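Local atomic coordinates of cocosin 1 acidic chain (Cocos nucifera, PDB entry 5WPW), a protein that serves as a seed storage globulin of coconut, a hexameric nutrient reservoir whose subunits each comprise an acidic and a basic chain. Residues 6-11 and 31-36; 11-16 and 23-28; 39-44 and 135-140. The protein carries 2 engineered substitutions. One frame throughout, in Å; residues are numbered along the deposited sequence.

Interaction 1: 6-11 and 31-36; sequences ERLNAL and NEQFRC
L8 and Q33 bring their CA atoms nearest, 7.3 Å apart. The 6-11 segment runs without regular structure past the first turn of helix 32-37, and side chains do most of the bridging. N31 occupies the N-cap of that helix: its OD1 takes the Q33 N-H at 3.1 Å, in the carbonyl plane and on a lone pair, while Q33 NE2 adds a weak bond to the same oxygen. This weak second bond is consistent with the cap steadying the Q33 amide. Q33 is extended beyond CG (chi2 180°), which carries its amide away from the helix to the loop, where OE1 accepts N9 N at 3.2 Å. This bond is bent at the acceptor, with a C=O...N angle of 110°, and the donor is tilted from the carbonyl plane. The same oxygen, Q33 OE1, is hemmed in by L8 CD2 at 3.1 Å, a tight approach of a methyl group. The N9 side-chain amide comes up to the nitrogen end of Q33, their planes 44° apart and N9 OD1 3.1 Å from Q33 NE2. L11 divides its two methyls between partners: CD2 rests against N31 ND2 at 3.3 Å, and CD1 meets F34 CE2 at 3.5 Å, where the two side chains pass one another heading opposite ways. Beyond the contact, backbone bonds from L8 to V330 and from L11 to L340 tie the loop to strands of the second cupin half, and a disulfide joins C36 to C3. The arrangement is an N-capped helix start whose first-turn glutamine accepts a backbone N-H of the N-terminal segment, placed where the two cupin domains of an 11S globulin subunit meet.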
ATOM      1  N   GLU A   6      29.614 -18.611 -18.912  1.00 55.16           N
ATOM      2  CA  GLU A   6      31.071 -18.578 -18.945  1.00 56.67           C
ATOM      3  C   GLU A   6      31.574 -17.236 -19.477  1.00 54.44           C
ATOM      4  O   GLU A   6      32.440 -16.605 -18.859  1.00 52.57           O
ATOM      5  CB  GLU A   6      31.603 -19.747 -19.782  1.00 56.53           C
ATOM      6  CG  GLU A   6      33.118 -19.938 -19.734  1.00 57.89           C
ATOM      7  CD  GLU A   6      33.661 -20.063 -18.321  1.00 60.27           C
ATOM      8  OE1 GLU A   6      33.914 -19.013 -17.698  1.00 58.93           O
ATOM      9  OE2 GLU A   6      33.846 -21.205 -17.834  1.00 61.35           O
ATOM     10  N   ARG A   7      31.025 -16.773 -20.608  1.00 50.78           N
ATOM     11  CA  ARG A   7      31.420 -15.520 -21.244  1.00 49.75           C
ATOM     12  C   ARG A   7      30.194 -14.759 -21.730  1.00 48.11           C
ATOM     13  O   ARG A   7      29.197 -15.354 -22.144  1.00 50.34           O
ATOM     14  CB  ARG A   7      32.336 -15.737 -22.467  1.00 49.86           C
ATOM     15  CG  ARG A   7      33.709 -16.312 -22.154  1.00 51.39           C
ATOM     16  CD  ARG A   7      34.420 -15.537 -21.072  1.00 52.57           C
ATOM     17  NE  ARG A   7      34.489 -16.309 -19.838  1.00 57.41           N
ATOM     18  CZ  ARG A   7      35.267 -16.005 -18.806  1.00 52.90           C
ATOM     19  NH1 ARG A   7      35.260 -16.771 -17.718  1.00 54.58           N
ATOM     20  NH2 ARG A   7      36.058 -14.938 -18.860  1.00 49.55           N
ATOM     21  N   LEU A   8      30.299 -13.435 -21.725  1.00 47.24           N
ATOM     22  CA  LEU A   8      29.340 -12.581 -22.411  1.00 42.20           C
ATOM     23  C   LEU A   8      29.898 -12.145 -23.764  1.00 48.13           C
ATOM     24  O   LEU A   8      31.107 -12.160 -23.998  1.00 48.53           O
ATOM     25  CB  LEU A   8      28.995 -11.348 -21.571  1.00 40.42           C
ATOM     26  CG  LEU A   8      28.529 -11.593 -20.133  1.00 43.06           C
ATOM     27  CD1 LEU A   8      28.558 -10.293 -19.349  1.00 37.81           C
ATOM     28  CD2 LEU A   8      27.129 -12.193 -20.127  1.00 42.53           C
ATOM     29  N   ASN A   9      29.001 -11.748 -24.662  1.00 48.57           N
ATOM     30  CA  ASN A   9      29.445 -11.154 -25.916  1.00 47.53           C
ATOM     31  C   ASN A   9      28.401 -10.159 -26.394  1.00 48.81           C
ATOM     32  O   ASN A   9      27.222 -10.248 -26.041  1.00 49.17           O
ATOM     33  CB  ASN A   9      29.718 -12.217 -27.000  1.00 50.82           C
ATOM     34  CG  ASN A   9      28.556 -13.160 -27.194  1.00 51.21           C
ATOM     35  OD1 ASN A   9      28.370 -14.102 -26.424  1.00 56.31           O
ATOM     36  ND2 ASN A   9      27.765 -12.917 -28.235  1.00 50.99           N
ATOM     37  N   ALA A  10      28.854  -9.198 -27.192  1.00 42.72           N
ATOM     38  CA  ALA A  10      27.933  -8.229 -27.761  1.00 45.01           C
ATOM     39  C   ALA A  10      27.047  -8.915 -28.791  1.00 43.42           C
ATOM     40  O   ALA A  10      27.487  -9.813 -29.515  1.00 48.49           O
ATOM     41  CB  ALA A  10      28.699  -7.068 -28.391  1.00 42.47           C
ATOM     42  N   LEU A  11      25.784  -8.516 -28.828  1.00 40.13           N
ATOM     43  CA  LEU A  11      24.785  -9.182 -29.642  1.00 39.13           C
ATOM     44  C   LEU A  11      24.292  -8.263 -30.747  1.00 36.80           C
ATOM     45  O   LEU A  11      24.301  -7.036 -30.619  1.00 35.59           O
ATOM     46  CB  LEU A  11      23.595  -9.640 -28.789  1.00 43.41           C
ATOM     47  CG  LEU A  11      23.887 -10.770 -27.806  1.00 44.43           C
ATOM     48  CD1 LEU A  11      22.820 -10.840 -26.727  1.00 43.15           C
ATOM     49  CD2 LEU A  11      23.998 -12.091 -28.542  1.00 48.06           C
ATOM     50  N   ASN A  31      19.317 -17.251 -27.032  1.00 42.69           N
ATOM     51  CA  ASN A  31      20.664 -17.007 -26.539  1.00 43.40           C
ATOM     52  C   ASN A  31      20.698 -17.104 -25.013  1.00 44.17           C
ATOM     53  O   ASN A  31      19.771 -16.661 -24.330  1.00 40.31           O
ATOM     54  CB  ASN A  31      21.107 -15.619 -27.029  1.00 41.07           C
ATOM     55  CG  ASN A  31      22.593 -15.380 -26.881  1.00 48.98           C
ATOM     56  OD1 ASN A  31      23.098 -15.224 -25.773  1.00 49.89           O
ATOM     57  ND2 ASN A  31      23.301 -15.320 -28.008  1.00 49.90           N
ATOM     58  N   GLU A  32      21.777 -17.693 -24.477  1.00 45.75           N
ATOM     59  CA  GLU A  32      21.885 -17.881 -23.029  1.00 41.86           C
ATOM     60  C   GLU A  32      21.733 -16.566 -22.275  1.00 39.71           C
ATOM     61  O   GLU A  32      21.134 -16.523 -21.194  1.00 39.19           O
ATOM     62  CB  GLU A  32      23.225 -18.525 -22.676  1.00 49.27           C
ATOM     63  CG  GLU A  32      23.199 -20.035 -22.480  1.00 53.10           C
ATOM     64  CD  GLU A  32      24.569 -20.588 -22.106  1.00 59.10           C
ATOM     65  OE1 GLU A  32      25.319 -19.883 -21.389  1.00 55.32           O
ATOM     66  OE2 GLU A  32      24.900 -21.718 -22.531  1.00 63.29           O
ATOM     67  N   GLN A  33      22.281 -15.485 -22.819  1.00 36.55           N
ATOM     68  CA  GLN A  33      22.263 -14.209 -22.117  1.00 40.36           C
ATOM     69  C   GLN A  33      20.855 -13.626 -22.041  1.00 37.94           C
ATOM     70  O   GLN A  33      20.468 -13.062 -21.007  1.00 36.73           O
ATOM     71  CB  GLN A  33      23.235 -13.254 -22.805  1.00 36.29           C
ATOM     72  CG  GLN A  33      24.533 -13.968 -23.101  1.00 44.15           C
ATOM     73  CD  GLN A  33      25.548 -13.097 -23.783  1.00 45.73           C
ATOM     74  OE1 GLN A  33      26.221 -12.295 -23.140  1.00 44.78           O
ATOM     75  NE2 GLN A  33      25.676 -13.259 -25.095  1.00 46.50           N
ATOM     76  N   PHE A  34      20.080 -13.753 -23.123  1.00 37.96           N
ATOM     77  CA  PHE A  34      18.668 -13.388 -23.096  1.00 32.99           C
ATOM     78  C   PHE A  34      17.880 -14.312 -22.183  1.00 38.06           C
ATOM     79  O   PHE A  34      16.986 -13.871 -21.452  1.00 35.88           O
ATOM     80  CB  PHE A  34      18.095 -13.440 -24.509  1.00 36.31           C
ATOM     81  CG  PHE A  34      18.266 -12.173 -25.259  1.00 31.88           C
ATOM     82  CD1 PHE A  34      17.561 -11.048 -24.890  1.00 33.44           C
ATOM     83  CD2 PHE A  34      19.132 -12.099 -26.325  1.00 34.36           C
ATOM     84  CE1 PHE A  34      17.720  -9.870 -25.570  1.00 35.39           C
ATOM     85  CE2 PHE A  34      19.292 -10.929 -27.006  1.00 32.50           C
ATOM     86  CZ  PHE A  34      18.582  -9.809 -26.629  1.00 35.94           C
ATOM     87  N   ARG A  35      18.190 -15.605 -22.219  1.00 36.42           N
ATOM     88  CA  ARG A  35      17.537 -16.530 -21.310  1.00 38.58           C
ATOM     89  C   ARG A  35      17.934 -16.257 -19.860  1.00 39.48           C
ATOM     90  O   ARG A  35      17.110 -16.414 -18.958  1.00 37.02           O
ATOM     91  CB  ARG A  35      17.851 -17.975 -21.714  1.00 43.13           C
ATOM     92  CG  ARG A  35      16.890 -18.530 -22.780  1.00 44.44           C
ATOM     93  CD  ARG A  35      17.042 -20.035 -22.971  1.00 51.45           C
ATOM     94  NE  ARG A  35      18.339 -20.382 -23.553  1.00 55.41           N
ATOM     95  CZ  ARG A  35      18.571 -21.462 -24.296  1.00 56.19           C
ATOM     96  NH1 ARG A  35      17.589 -22.318 -24.563  1.00 57.90           N
ATOM     97  NH2 ARG A  35      19.792 -21.681 -24.779  1.00 55.77           N
ATOM     98  N   CYS A  36      19.167 -15.818 -19.607  1.00 35.05           N
ATOM     99  CA  CYS A  36      19.508 -15.468 -18.234  1.00 39.33           C
ATOM    100  C   CYS A  36      18.771 -14.210 -17.802  1.00 35.24           C
ATOM    101  O   CYS A  36      18.274 -14.137 -16.678  1.00 37.15           O
ATOM    102  CB  CYS A  36      21.017 -15.284 -18.074  1.00 39.83           C
ATOM    103  SG  CYS A  36      21.533 -14.497 -16.483  1.00 42.61           S
TER

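Interaction 2: 11-16 and 23-28; sequences LEPTRT and VTDYFD
R15 lays its guanidinium flat on the ring of Y26, the planes only 2° apart and the centres separated by 4.5 Å. CZ stands 23° off the ring normal, so the stack is also a cation-pi contact over the face. The arginine chain, extended from CG to NE, passes across the tyrosine at a slant, with R15 CG 3.9 Å from Y26 CD1. R15 NE bonds to Q164 O and Y26 OH to Q162 NE2, so each group has a polar partner outside the pair. P13 and F27 make the second ring contact: the side chains lie side by side, and P13 CD sits over one face of the F27 ring, 4.1 Å from its centroid, in a CH-pi contact. L11 O lies at the edge of that ring, in its plane. P13 CB also presses on D25 CB at 3.4 Å. T16 runs alongside D25, its OG1 giving a weak bond to OD1. Two donors of T14 grip Y26 O: the backbone N at 2.8 Å, and OG1 at 3.2 Å from above the carbonyl plane. OG1 can reach it because it stands between the backbone N and the carbonyl carbon (chi1 57°). Y26 N in turn donates to R15 O at 2.9 Å. With T14 and R15 both facing Y26, this is a classic beta bulge, set at the open end of the 15-19/22-26 hairpin in the N-terminal cupin domain.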
ATOM      1  N   LEU A  11      25.784  -8.516 -28.828  1.00 40.13           N
ATOM      2  CA  LEU A  11      24.785  -9.182 -29.642  1.00 39.13           C
ATOM      3  C   LEU A  11      24.292  -8.263 -30.747  1.00 36.80           C
ATOM      4  O   LEU A  11      24.301  -7.036 -30.619  1.00 35.59           O
ATOM      5  CB  LEU A  11      23.595  -9.640 -28.789  1.00 43.41           C
ATOM      6  CG  LEU A  11      23.887 -10.770 -27.806  1.00 44.43           C
ATOM      7  CD1 LEU A  11      22.820 -10.840 -26.727  1.00 43.15           C
ATOM      8  CD2 LEU A  11      23.998 -12.091 -28.542  1.00 48.06           C
ATOM      9  N   GLU A  12      23.848  -8.882 -31.827  1.00 41.59           N
ATOM     10  CA  GLU A  12      23.233  -8.217 -32.959  1.00 41.54           C
ATOM     11  C   GLU A  12      22.054  -9.063 -33.397  1.00 37.55           C
ATOM     12  O   GLU A  12      21.933 -10.228 -32.996  1.00 41.38           O
ATOM     13  CB  GLU A  12      24.232  -8.024 -34.111  1.00 42.03           C
ATOM     14  CG  GLU A  12      24.954  -6.701 -34.041  1.00 42.41           C
ATOM     15  CD  GLU A  12      25.649  -6.342 -35.341  1.00 48.08           C
ATOM     16  OE1 GLU A  12      24.976  -6.324 -36.403  1.00 49.34           O
ATOM     17  OE2 GLU A  12      26.868  -6.077 -35.288  1.00 50.22           O
ATOM     18  N   PRO A  13      21.138  -8.498 -34.182  1.00 36.47           N
ATOM     19  CA  PRO A  13      19.951  -9.252 -34.603  1.00 44.06           C
ATOM     20  C   PRO A  13      20.296 -10.490 -35.422  1.00 45.14           C
ATOM     21  O   PRO A  13      21.139 -10.453 -36.320  1.00 50.96           O
ATOM     22  CB  PRO A  13      19.176  -8.229 -35.433  1.00 41.00           C
ATOM     23  CG  PRO A  13      19.530  -6.932 -34.805  1.00 40.91           C
ATOM     24  CD  PRO A  13      20.980  -7.055 -34.429  1.00 41.24           C
ATOM     25  N   THR A  14      19.616 -11.596 -35.110  1.00 43.02           N
ATOM     26  CA  THR A  14      19.835 -12.853 -35.818  1.00 48.90           C
ATOM     27  C   THR A  14      18.998 -12.947 -37.087  1.00 50.50           C
ATOM     28  O   THR A  14      19.520 -13.282 -38.152  1.00 52.26           O
ATOM     29  CB  THR A  14      19.531 -14.051 -34.914  1.00 47.80           C
ATOM     30  OG1 THR A  14      18.182 -13.967 -34.433  1.00 52.97           O
ATOM     31  CG2 THR A  14      20.486 -14.078 -33.744  1.00 48.94           C
ATOM     32  N   ARG A  15      17.704 -12.664 -37.001  1.00 49.96           N
ATOM     33  CA  ARG A  15      16.845 -12.728 -38.172  1.00 46.65           C
ATOM     34  C   ARG A  15      16.189 -11.376 -38.414  1.00 49.99           C
ATOM     35  O   ARG A  15      16.000 -10.574 -37.492  1.00 49.62           O
ATOM     36  CB  ARG A  15      15.805 -13.854 -38.045  1.00 51.52           C
ATOM     37  CG  ARG A  15      14.464 -13.492 -37.463  1.00 55.29           C
ATOM     38  CD  ARG A  15      13.536 -14.686 -37.613  1.00 57.00           C
ATOM     39  NE  ARG A  15      12.375 -14.642 -36.726  1.00 59.52           N
ATOM     40  CZ  ARG A  15      12.424 -14.827 -35.410  1.00 57.26           C
ATOM     41  NH1 ARG A  15      13.587 -15.059 -34.813  1.00 56.45           N
ATOM     42  NH2 ARG A  15      11.305 -14.785 -34.693  1.00 51.40           N
ATOM     43  N   THR A  16      15.887 -11.124 -39.683  1.00 46.14           N
ATOM     44  CA  THR A  16      15.392  -9.844 -40.163  1.00 45.44           C
ATOM     45  C   THR A  16      14.223 -10.117 -41.096  1.00 50.61           C
ATOM     46  O   THR A  16      14.379 -10.831 -42.092  1.00 51.76           O
ATOM     47  CB  THR A  16      16.496  -9.074 -40.901  1.00 45.06           C
ATOM     48  OG1 THR A  16      17.604  -8.850 -40.022  1.00 51.34           O
ATOM     49  CG2 THR A  16      15.971  -7.739 -41.421  1.00 49.15           C
ATOM     50  N   VAL A  23      11.322  -2.666 -41.532  1.00 35.42           N
ATOM     51  CA  VAL A  23      11.939  -3.943 -41.188  1.00 37.48           C
ATOM     52  C   VAL A  23      11.965  -4.113 -39.668  1.00 39.03           C
ATOM     53  O   VAL A  23      12.079  -3.142 -38.906  1.00 33.76           O
ATOM     54  CB  VAL A  23      13.386  -4.097 -41.732  1.00 40.74           C
ATOM     55  CG1 VAL A  23      13.499  -3.610 -43.168  1.00 42.83           C
ATOM     56  CG2 VAL A  23      14.384  -3.389 -40.844  1.00 36.37           C
ATOM     57  N   THR A  24      11.883  -5.373 -39.240  1.00 33.87           N
ATOM     58  CA  THR A  24      11.952  -5.767 -37.832  1.00 38.03           C
ATOM     59  C   THR A  24      13.123  -6.718 -37.639  1.00 36.78           C
ATOM     60  O   THR A  24      13.155  -7.791 -38.250  1.00 42.67           O
ATOM     61  CB  THR A  24      10.650  -6.441 -37.383  1.00 36.63           C
ATOM     62  OG1 THR A  24       9.533  -5.593 -37.693  1.00 33.87           O
ATOM     63  CG2 THR A  24      10.678  -6.705 -35.883  1.00 39.25           C
ATOM     64  N   ASP A  25      14.077  -6.327 -36.793  1.00 32.91           N
ATOM     65  CA  ASP A  25      15.248  -7.136 -36.480  1.00 36.77           C
ATOM     66  C   ASP A  25      15.012  -7.818 -35.144  1.00 36.93           C
ATOM     67  O   ASP A  25      14.639  -7.156 -34.176  1.00 35.42           O
ATOM     68  CB  ASP A  25      16.505  -6.270 -36.394  1.00 39.04           C
ATOM     69  CG  ASP A  25      16.779  -5.527 -37.661  1.00 44.70           C
ATOM     70  OD1 ASP A  25      16.369  -6.048 -38.724  1.00 51.52           O
ATOM     71  OD2 ASP A  25      17.359  -4.425 -37.606  1.00 46.47           O
ATOM     72  N   TYR A  26      15.200  -9.128 -35.088  1.00 34.93           N
ATOM     73  CA  TYR A  26      14.989  -9.865 -33.846  1.00 42.83           C
ATOM     74  C   TYR A  26      16.332 -10.321 -33.280  1.00 41.30           C
ATOM     75  O   TYR A  26      17.099 -11.008 -33.965  1.00 42.01           O
ATOM     76  CB  TYR A  26      14.060 -11.063 -34.058  1.00 39.25           C
ATOM     77  CG  TYR A  26      12.682 -10.733 -34.613  1.00 40.48           C
ATOM     78  CD1 TYR A  26      12.502 -10.486 -35.974  1.00 45.19           C
ATOM     79  CD2 TYR A  26      11.555 -10.699 -33.790  1.00 42.59           C
ATOM     80  CE1 TYR A  26      11.244 -10.199 -36.496  1.00 45.72           C
ATOM     81  CE2 TYR A  26      10.284 -10.411 -34.303  1.00 34.59           C
ATOM     82  CZ  TYR A  26      10.140 -10.160 -35.663  1.00 42.72           C
ATOM     83  OH  TYR A  26       8.897  -9.873 -36.217  1.00 41.28           O
ATOM     84  N   PHE A  27      16.618  -9.944 -32.034  1.00 34.63           N
ATOM     85  CA  PHE A  27      17.690 -10.620 -31.313  1.00 36.99           C
ATOM     86  C   PHE A  27      17.195 -11.988 -30.865  1.00 38.44           C
ATOM     87  O   PHE A  27      15.992 -12.224 -30.749  1.00 40.32           O
ATOM     88  CB  PHE A  27      18.162  -9.806 -30.108  1.00 34.69           C
ATOM     89  CG  PHE A  27      18.738  -8.455 -30.451  1.00 34.64           C
ATOM     90  CD1 PHE A  27      17.919  -7.412 -30.837  1.00 32.57           C
ATOM     91  CD2 PHE A  27      20.111  -8.221 -30.340  1.00 36.74           C
ATOM     92  CE1 PHE A  27      18.449  -6.168 -31.134  1.00 36.10           C
ATOM     93  CE2 PHE A  27      20.646  -6.984 -30.629  1.00 28.42           C
ATOM     94  CZ  PHE A  27      19.806  -5.953 -31.032  1.00 37.80           C
ATOM     95  N   ASP A  28      18.129 -12.912 -30.625  1.00 39.71           N
ATOM     96  CA  ASP A  28      17.755 -14.303 -30.382  1.00 43.66           C
ATOM     97  C   ASP A  28      17.416 -14.497 -28.905  1.00 42.36           C
ATOM     98  O   ASP A  28      18.311 -14.563 -28.060  1.00 42.57           O
ATOM     99  CB  ASP A  28      18.856 -15.266 -30.813  1.00 39.91           C
ATOM    100  CG  ASP A  28      18.488 -16.721 -30.551  1.00 43.03           C
ATOM    101  OD1 ASP A  28      17.292 -17.020 -30.348  1.00 47.93           O
ATOM    102  OD2 ASP A  28      19.396 -17.573 -30.536  1.00 49.53           O
TER
HETATM  103  O   HOH W   1      20.928 -11.872 -31.072  1.00 43.13           O

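Interaction 3: 39-44 and 135-140; sequences VSTIRR and VAITVL
I42 and T138 form the central pair of a regular antiparallel ladder inside the N-terminal cupin beta-barrel, where strands 40-46 and 134-140 lie side by side, the short segments at 170°. Hydrogen-bonded pairs S40-L140, I42-T138 and R44-A136 each close two backbone bonds, such as T138 N to I42 O at 2.8 Å. On the face of these residues I42 CG1 lies alongside T138 CB, 3.7 Å away. R43 belongs to the other face, with T41, I137 and V139. R43 CB is 4.0 Å from A136 O. R43 CG, anti to the backbone nitrogen (chi1 -177°), runs alongside V135, 3.6 Å from A136 O and 4.0 Å from V135 CG1. R43 CD is 4.1 Å from V135 CG1, after which the chain bends at chi3 and leaves the strand pair. At the tip, NH1 has a long, weak ion pair with D25, and NH2 a weak hydrogen bond to Y312 OH of the second cupin half. Beyond the start of the ladder, V39 CB packs on V139 CG1. On the face of R43, T41 OG1, buried and without any hydrogen-bonding partner in the model, lies 3.9 Å from V139 CG2.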
ATOM      1  N   VAL A  39      14.428 -11.810 -21.053  1.00 28.63           N
ATOM      2  CA  VAL A  39      13.878 -10.792 -21.937  1.00 25.65           C
ATOM      3  C   VAL A  39      13.981 -11.276 -23.385  1.00 29.49           C
ATOM      4  O   VAL A  39      14.708 -12.222 -23.701  1.00 26.66           O
ATOM      5  CB  VAL A  39      14.581  -9.421 -21.776  1.00 28.05           C
ATOM      6  CG1 VAL A  39      14.407  -8.868 -20.345  1.00 32.75           C
ATOM      7  CG2 VAL A  39      16.037  -9.545 -22.101  1.00 28.73           C
ATOM      8  N   SER A  40      13.187 -10.642 -24.247  1.00 28.63           N
ATOM      9  CA  SER A  40      13.335 -10.669 -25.697  1.00 28.91           C
ATOM     10  C   SER A  40      13.475  -9.236 -26.191  1.00 31.90           C
ATOM     11  O   SER A  40      12.813  -8.329 -25.674  1.00 29.39           O
ATOM     12  CB  SER A  40      12.122 -11.324 -26.386  1.00 34.11           C
ATOM     13  OG  SER A  40      11.710 -12.489 -25.692  1.00 37.23           O
ATOM     14  N   THR A  41      14.317  -9.021 -27.204  1.00 30.21           N
ATOM     15  CA  THR A  41      14.581  -7.685 -27.725  1.00 27.42           C
ATOM     16  C   THR A  41      14.316  -7.675 -29.224  1.00 29.33           C
ATOM     17  O   THR A  41      14.589  -8.661 -29.923  1.00 29.69           O
ATOM     18  CB  THR A  41      16.031  -7.226 -27.450  1.00 28.96           C
ATOM     19  OG1 THR A  41      16.250  -7.096 -26.036  1.00 42.48           O
ATOM     20  CG2 THR A  41      16.308  -5.870 -28.091  1.00 35.88           C
ATOM     21  N   ILE A  42      13.729  -6.590 -29.705  1.00 31.92           N
ATOM     22  CA  ILE A  42      13.521  -6.406 -31.132  1.00 33.24           C
ATOM     23  C   ILE A  42      13.861  -4.969 -31.484  1.00 34.85           C
ATOM     24  O   ILE A  42      13.695  -4.047 -30.677  1.00 31.61           O
ATOM     25  CB  ILE A  42      12.082  -6.761 -31.582  1.00 28.20           C
ATOM     26  CG1 ILE A  42      11.098  -5.660 -31.214  1.00 37.77           C
ATOM     27  CG2 ILE A  42      11.625  -8.087 -31.005  1.00 37.37           C
ATOM     28  CD1 ILE A  42       9.641  -6.052 -31.465  1.00 33.13           C
ATOM     29  N   ARG A  43      14.383  -4.786 -32.689  1.00 33.72           N
ATOM     30  CA  ARG A  43      14.598  -3.468 -33.260  1.00 33.35           C
ATOM     31  C   ARG A  43      13.716  -3.334 -34.493  1.00 34.86           C
ATOM     32  O   ARG A  43      13.649  -4.250 -35.312  1.00 33.64           O
ATOM     33  CB  ARG A  43      16.070  -3.243 -33.644  1.00 33.43           C
ATOM     34  CG  ARG A  43      16.325  -1.834 -34.188  1.00 32.46           C
ATOM     35  CD  ARG A  43      17.619  -1.745 -34.987  1.00 40.88           C
ATOM     36  NE  ARG A  43      18.777  -1.958 -34.132  1.00 48.50           N
ATOM     37  CZ  ARG A  43      19.841  -2.669 -34.481  1.00 45.51           C
ATOM     38  NH1 ARG A  43      19.887  -3.235 -35.679  1.00 46.58           N
ATOM     39  NH2 ARG A  43      20.850  -2.830 -33.626  1.00 42.78           N
ATOM     40  N   ARG A  44      13.041  -2.200 -34.619  1.00 32.34           N
ATOM     41  CA  ARG A  44      12.210  -1.914 -35.779  1.00 35.89           C
ATOM     42  C   ARG A  44      12.647  -0.632 -36.466  1.00 35.16           C
ATOM     43  O   ARG A  44      12.989   0.359 -35.806  1.00 29.88           O
ATOM     44  CB  ARG A  44      10.747  -1.774 -35.400  1.00 32.44           C
ATOM     45  CG  ARG A  44       9.950  -2.971 -35.667  1.00 36.14           C
ATOM     46  CD  ARG A  44       8.507  -2.617 -35.571  1.00 39.12           C
ATOM     47  NE  ARG A  44       7.929  -3.086 -34.325  1.00 42.95           N
ATOM     48  CZ  ARG A  44       7.504  -4.328 -34.132  1.00 42.35           C
ATOM     49  NH1 ARG A  44       6.986  -4.674 -32.969  1.00 42.19           N
ATOM     50  NH2 ARG A  44       7.597  -5.214 -35.110  1.00 40.63           N
ATOM     51  N   VAL A 135      13.459   4.494 -35.753  1.00 30.15           N
ATOM     52  CA  VAL A 135      14.152   3.308 -35.289  1.00 27.05           C
ATOM     53  C   VAL A 135      13.787   3.134 -33.817  1.00 28.35           C
ATOM     54  O   VAL A 135      14.062   4.019 -32.994  1.00 27.83           O
ATOM     55  CB  VAL A 135      15.671   3.411 -35.492  1.00 31.39           C
ATOM     56  CG1 VAL A 135      16.332   2.106 -35.104  1.00 35.18           C
ATOM     57  CG2 VAL A 135      15.982   3.724 -36.972  1.00 30.74           C
ATOM     58  N   ALA A 136      13.125   2.028 -33.504  1.00 28.39           N
ATOM     59  CA  ALA A 136      12.672   1.726 -32.151  1.00 30.19           C
ATOM     60  C   ALA A 136      13.395   0.496 -31.634  1.00 30.92           C
ATOM     61  O   ALA A 136      13.515  -0.505 -32.349  1.00 34.00           O
ATOM     62  CB  ALA A 136      11.155   1.477 -32.129  1.00 29.54           C
ATOM     63  N   ILE A 137      13.882   0.555 -30.391  1.00 31.22           N
ATOM     64  CA  ILE A 137      14.419  -0.634 -29.743  1.00 27.73           C
ATOM     65  C   ILE A 137      13.491  -1.001 -28.592  1.00 28.96           C
ATOM     66  O   ILE A 137      13.194  -0.160 -27.732  1.00 27.49           O
ATOM     67  CB  ILE A 137      15.862  -0.439 -29.255  1.00 30.93           C
ATOM     68  CG1 ILE A 137      16.204  -1.596 -28.340  1.00 31.53           C
ATOM     69  CG2 ILE A 137      16.012   0.868 -28.534  1.00 36.70           C
ATOM     70  CD1 ILE A 137      17.619  -1.741 -28.025  1.00 39.64           C
ATOM     71  N   THR A 138      13.013  -2.242 -28.605  1.00 26.29           N
ATOM     72  CA  THR A 138      12.009  -2.739 -27.665  1.00 27.27           C
ATOM     73  C   THR A 138      12.556  -3.885 -26.838  1.00 25.24           C
ATOM     74  O   THR A 138      13.097  -4.848 -27.398  1.00 27.03           O
ATOM     75  CB  THR A 138      10.782  -3.223 -28.425  1.00 29.47           C
ATOM     76  OG1 THR A 138      10.107  -2.092 -28.964  1.00 30.81           O
ATOM     77  CG2 THR A 138       9.862  -4.007 -27.504  1.00 28.94           C
ATOM     78  N   VAL A 139      12.391  -3.810 -25.509  1.00 25.16           N
ATOM     79  CA  VAL A 139      12.761  -4.900 -24.609  1.00 25.45           C
ATOM     80  C   VAL A 139      11.472  -5.388 -23.946  1.00 24.60           C
ATOM     81  O   VAL A 139      10.745  -4.591 -23.336  1.00 23.78           O
ATOM     82  CB  VAL A 139      13.798  -4.459 -23.553  1.00 24.22           C
ATOM     83  CG1 VAL A 139      14.204  -5.624 -22.693  1.00 26.22           C
ATOM     84  CG2 VAL A 139      15.038  -3.831 -24.207  1.00 27.38           C
ATOM     85  N   LEU A 140      11.153  -6.665 -24.139  1.00 24.58           N
ATOM     86  CA  LEU A 140       9.947  -7.287 -23.597  1.00 25.77           C
ATOM     87  C   LEU A 140      10.317  -8.186 -22.415  1.00 28.26           C
ATOM     88  O   LEU A 140      11.176  -9.065 -22.547  1.00 32.66           O
ATOM     89  CB  LEU A 140       9.245  -8.121 -24.667  1.00 27.01           C
ATOM     90  CG  LEU A 140       8.599  -7.440 -25.881  1.00 30.27           C
ATOM     91  CD1 LEU A 140       9.195  -7.945 -27.173  1.00 25.64           C
ATOM     92  CD2 LEU A 140       7.083  -7.697 -25.827  1.00 30.40           C
TER

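How the interactions relate
All three contacts belong to the N-terminal cupin domain. Interaction 2 is nested within the loop closed by interaction 1 and shares L11 with it; interaction 3 opens later and reaches much further along the chain. Centres of interactions 2 and 3 lie about 9 Å apart, within one sheet, where strand 22-26 is the neighbour of 40-46 and 134-140 follows; F27 N and T41 O probably join them by a hydrogen bond. The centre of interaction 1 lies about 15 Å from that of interaction 2 and about 16 Å from that of interaction 3, yet F34 of helix 32-37 packs against F27, V39 and T41. The helix therefore links the N-terminal segment, the edge hairpin and the start of strand 40-46.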